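Local structure of purine nucleoside phosphorylase (Thermus thermophilus, 6TK9) at residues L166-L176 against R262-L271. The protein catalyses the reversible phosphorolysis of purine nucleosides, probably inosine and guanosine, to the free base and ribose 1-phosphate. Residues are numbered along the deposited sequence; the frame is centred on the assembly and turned at random.
Sequences LARKVARRQDL and RYVRGILAEL
Tyr263 reaches from helix 257-270, the last of the chain, to the backbone of helix 161-173, its OH giving a hydrogen bond of 2.6 Å to Ala167 O. The hydroxyl comes in above the carbonyl plane, at a C=O...O angle of 108°, while Ala171 N, continuing the helix, reaches the same oxygen from the other face. CG anti to the backbone N (chi1 -179°) sends the ring across to the neighbouring helix, where its edge meets Ala167 O and Ala171 N; Ile267 CD1 covers one face. A phenylalanine in its place would probably still fill the space beside Ala171, but Ala167 O would lose its second donor.

Next to the ring, Val170 is a knob in the hole formed by Tyr263, Gly266, Ile267 and Glu270. Its CG1 lies 3.7 Å from Gly266 CA, where the two backbones come nearest. Near the chain's C-terminus, Leu166 spreads its two methyls over the last two residues: CD1 meets Glu270 CB at 3.5 Å and CD2 meets Leu271 CD2 at 3.6 Å. At the other end, the Gln174 side chain slides antiparallel past Arg262, its CB 3.8 Å from Arg262 NH2 and over one face of the guanidinium.

Behind this layer, Leu229 of strand 225-235 touches Tyr263, Leu127 of strand 124-133 touches Ala167, and Leu178 meets both Tyr263 and Ala171. A Schellman motif, with Asp175 at positive phi, ends helix 161-173. The whole is a helix-helix packing with Val170 as a knob, the segments 166-173 and 262-270 crossing at 123°, laid against the mixed sheet of the phosphorylase-superfamily alpha/beta fold.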
loop_
_atom_site.group_PDB
_atom_site.type_symbol
_atom_site.label_atom_id
_atom_site.label_comp_id
_atom_site.label_asym_id
_atom_site.label_seq_id
_atom_site.Cartn_x
_atom_site.Cartn_y
_atom_site.Cartn_z
ATOM N N LEU A 166 -12.744 24.920 16.117
ATOM C CA LEU A 166 -12.656 26.405 16.093
ATOM C C LEU A 166 -12.064 26.856 14.757
ATOM O O LEU A 166 -12.601 27.802 14.148
ATOM C CB LEU A 166 -11.798 26.905 17.259
ATOM C CG LEU A 166 -11.749 28.426 17.381
ATOM C CD1 LEU A 166 -13.048 28.954 17.986
ATOM C CD2 LEU A 166 -10.555 28.879 18.195
ATOM N N ALA A 167 -10.982 26.205 14.337
ATOM C CA ALA A 167 -10.257 26.504 13.089
ATOM C C ALA A 167 -11.231 26.335 11.924
ATOM O O ALA A 167 -11.137 27.141 10.977
ATOM C CB ALA A 167 -9.034 25.620 12.948
ATOM N N ARG A 168 -12.139 25.354 12.001
ATOM C CA ARG A 168 -13.152 25.096 10.937
ATOM C C ARG A 168 -14.215 26.200 10.938
ATOM O O ARG A 168 -14.530 26.721 9.847
ATOM C CB ARG A 168 -13.791 23.717 11.116
ATOM C CG ARG A 168 -12.909 22.582 10.625
ATOM C CD ARG A 168 -13.265 21.291 11.307
ATOM N NE ARG A 168 -12.513 20.198 10.706
ATOM C CZ ARG A 168 -12.527 18.945 11.142
ATOM N NH1 ARG A 168 -13.267 18.621 12.187
ATOM N NH2 ARG A 168 -11.803 18.024 10.533
ATOM N N LYS A 169 -14.731 26.554 12.118
ATOM C CA LYS A 169 -15.757 27.614 12.299
ATOM C C LYS A 169 -15.217 28.931 11.712
ATOM O O LYS A 169 -15.929 29.593 10.910
ATOM C CB LYS A 169 -16.124 27.716 13.783
ATOM C CG LYS A 169 -17.436 28.430 14.073
ATOM C CD LYS A 169 -18.047 28.039 15.401
ATOM C CE LYS A 169 -19.208 28.929 15.790
ATOM N NZ LYS A 169 -18.779 30.343 15.900
ATOM N N VAL A 170 -13.974 29.286 12.031
ATOM C CA VAL A 170 -13.422 30.607 11.629
ATOM C C VAL A 170 -13.217 30.619 10.115
ATOM O O VAL A 170 -13.391 31.686 9.527
ATOM C CB VAL A 170 -12.142 30.965 12.402
ATOM C CG1 VAL A 170 -11.474 32.228 11.858
ATOM C CG2 VAL A 170 -12.416 31.086 13.892
ATOM N N ALA A 171 -12.873 29.497 9.498
ATOM C CA ALA A 171 -12.677 29.421 8.026
ATOM C C ALA A 171 -14.010 29.674 7.313
ATOM O O ALA A 171 -14.053 30.545 6.411
ATOM C CB ALA A 171 -12.097 28.091 7.622
ATOM N N ARG A 172 -15.060 28.955 7.720
ATOM C CA ARG A 172 -16.450 29.153 7.215
ATOM C C ARG A 172 -16.804 30.641 7.306
ATOM O O ARG A 172 -17.024 31.229 6.243
ATOM C CB ARG A 172 -17.405 28.222 7.966
ATOM C CG ARG A 172 -17.255 26.776 7.511
ATOM C CD ARG A 172 -17.647 25.621 8.416
ATOM N NE ARG A 172 -18.259 25.860 9.719
ATOM C CZ ARG A 172 -18.050 25.080 10.793
ATOM N NH1 ARG A 172 -17.238 24.034 10.718
ATOM N NH2 ARG A 172 -18.635 25.361 11.948
ATOM N N ARG A 173 -16.768 31.220 8.513
ATOM C CA ARG A 173 -17.021 32.662 8.792
ATOM C C ARG A 173 -16.300 33.539 7.746
ATOM O O ARG A 173 -16.977 34.417 7.160
ATOM C CB ARG A 173 -16.610 32.975 10.236
ATOM C CG ARG A 173 -17.234 34.218 10.856
ATOM C CD ARG A 173 -16.306 35.431 10.921
ATOM N NE ARG A 173 -16.564 36.428 9.874
ATOM C CZ ARG A 173 -15.766 37.455 9.547
ATOM N NH1 ARG A 173 -14.616 37.653 10.177
ATOM N NH2 ARG A 173 -16.124 38.276 8.572
ATOM N N GLN A 174 -15.010 33.289 7.456
ATOM C CA GLN A 174 -14.176 34.171 6.586
ATOM C C GLN A 174 -14.310 33.771 5.108
ATOM O O GLN A 174 -13.503 34.276 4.304
ATOM C CB GLN A 174 -12.695 34.180 7.011
ATOM C CG GLN A 174 -12.460 34.628 8.454
ATOM C CD GLN A 174 -11.014 34.817 8.862
ATOM O OE1 GLN A 174 -10.726 35.153 10.016
ATOM N NE2 GLN A 174 -10.090 34.633 7.926
ATOM N N ASP A 175 -15.293 32.935 4.751
ATOM C CA ASP A 175 -15.490 32.369 3.383
ATOM C C ASP A 175 -14.139 31.849 2.840
ATOM O O ASP A 175 -13.820 32.103 1.650
ATOM C CB ASP A 175 -16.185 33.384 2.462
ATOM C CG ASP A 175 -16.828 32.768 1.224
ATOM O OD1 ASP A 175 -17.587 31.782 1.382
ATOM O OD2 ASP A 175 -16.550 33.257 0.100
ATOM N N LEU A 176 -13.399 31.104 3.675
ATOM C CA LEU A 176 -12.031 30.573 3.409
ATOM C C LEU A 176 -12.085 29.035 3.368
ATOM O O LEU A 176 -12.614 28.431 4.325
ATOM C CB LEU A 176 -11.122 31.109 4.526
ATOM C CG LEU A 176 -9.615 30.868 4.423
ATOM C CD1 LEU A 176 -9.230 29.621 5.196
ATOM C CD2 LEU A 176 -9.127 30.792 2.977
ATOM N N ARG A 262 -5.230 37.339 8.599
ATOM C CA ARG A 262 -6.691 37.507 8.827
ATOM C C ARG A 262 -7.244 36.242 9.490
ATOM O O ARG A 262 -8.174 36.370 10.320
ATOM C CB ARG A 262 -7.428 37.817 7.526
ATOM C CG ARG A 262 -8.848 38.310 7.747
ATOM C CD ARG A 262 -9.667 38.351 6.471
ATOM N NE ARG A 262 -11.082 38.353 6.826
ATOM C CZ ARG A 262 -12.067 37.870 6.065
ATOM N NH1 ARG A 262 -11.815 37.331 4.878
ATOM N NH2 ARG A 262 -13.311 37.919 6.509
ATOM N N TYR A 263 -6.690 35.068 9.148
ATOM C CA TYR A 263 -7.170 33.761 9.657
ATOM C C TYR A 263 -6.653 33.604 11.089
ATOM O O TYR A 263 -7.465 33.317 11.999
ATOM C CB TYR A 263 -6.826 32.621 8.683
ATOM C CG TYR A 263 -7.308 31.264 9.136
ATOM C CD1 TYR A 263 -8.656 30.980 9.262
ATOM C CD2 TYR A 263 -6.411 30.267 9.474
ATOM C CE1 TYR A 263 -9.104 29.750 9.721
ATOM C CE2 TYR A 263 -6.838 29.019 9.903
ATOM C CZ TYR A 263 -8.190 28.756 10.031
ATOM O OH TYR A 263 -8.594 27.536 10.489
ATOM N N VAL A 264 -5.357 33.839 11.314
ATOM C CA VAL A 264 -4.735 33.632 12.656
ATOM C C VAL A 264 -5.468 34.533 13.646
ATOM O O VAL A 264 -5.850 34.048 14.744
ATOM C CB VAL A 264 -3.223 33.908 12.651
ATOM C CG1 VAL A 264 -2.653 33.872 14.061
ATOM C CG2 VAL A 264 -2.467 32.928 11.759
ATOM N N ARG A 265 -5.678 35.793 13.245
ATOM C CA ARG A 265 -6.407 36.824 14.045
ATOM C C ARG A 265 -7.812 36.300 14.362
ATOM O O ARG A 265 -8.198 36.358 15.545
ATOM C CB ARG A 265 -6.479 38.162 13.299
ATOM C CG ARG A 265 -5.192 38.978 13.309
ATOM C CD ARG A 265 -5.318 40.129 12.327
ATOM N NE ARG A 265 -4.150 40.996 12.349
ATOM C CZ ARG A 265 -3.868 41.866 13.313
ATOM N NH1 ARG A 265 -4.664 41.993 14.364
ATOM N NH2 ARG A 265 -2.780 42.611 13.226
ATOM N N GLY A 266 -8.531 35.802 13.347
ATOM C CA GLY A 266 -9.867 35.191 13.498
ATOM C C GLY A 266 -9.899 34.189 14.641
ATOM O O GLY A 266 -10.782 34.301 15.514
ATOM N N ILE A 267 -8.939 33.262 14.647
ATOM C CA ILE A 267 -8.785 32.206 15.688
ATOM C C ILE A 267 -8.466 32.864 17.040
ATOM O O ILE A 267 -9.208 32.606 18.005
ATOM C CB ILE A 267 -7.704 31.197 15.249
ATOM C CG1 ILE A 267 -8.196 30.365 14.063
ATOM C CG2 ILE A 267 -7.249 30.334 16.415
ATOM C CD1 ILE A 267 -7.093 29.847 13.167
ATOM N N LEU A 268 -7.397 33.663 17.112
ATOM C CA LEU A 268 -6.989 34.417 18.334
ATOM C C LEU A 268 -8.201 35.064 19.008
ATOM O O LEU A 268 -8.232 35.083 20.253
ATOM C CB LEU A 268 -5.969 35.506 17.977
ATOM C CG LEU A 268 -4.574 35.335 18.571
ATOM C CD1 LEU A 268 -3.961 34.015 18.155
ATOM C CD2 LEU A 268 -3.676 36.475 18.127
ATOM N N ALA A 269 -9.136 35.623 18.239
ATOM C CA ALA A 269 -10.245 36.445 18.782
ATOM C C ALA A 269 -11.194 35.561 19.592
ATOM O O ALA A 269 -11.834 36.096 20.502
ATOM C CB ALA A 269 -10.964 37.157 17.675
ATOM N N GLU A 270 -11.248 34.258 19.301
ATOM C CA GLU A 270 -12.224 33.318 19.915
ATOM C C GLU A 270 -11.607 32.577 21.111
ATOM O O GLU A 270 -12.371 31.899 21.791
ATOM C CB GLU A 270 -12.728 32.317 18.876
ATOM C CG GLU A 270 -13.144 32.939 17.544
ATOM C CD GLU A 270 -14.493 33.648 17.503
ATOM O OE1 GLU A 270 -14.679 34.635 18.253
ATOM O OE2 GLU A 270 -15.353 33.225 16.701
ATOM N N LEU A 271 -10.300 32.733 21.378
ATOM C CA LEU A 271 -9.524 31.991 22.423
ATOM C C LEU A 271 -9.548 32.739 23.768
ATOM O O LEU A 271 -9.405 32.134 24.863
ATOM C CB LEU A 271 -8.070 31.814 21.953
ATOM C CG LEU A 271 -7.853 30.888 20.757
ATOM C CD1 LEU A 271 -6.373 30.781 20.403
ATOM C CD2 LEU A 271 -8.447 29.515 21.029
ATOM O OXT LEU A 271 -9.678 33.971 23.791
#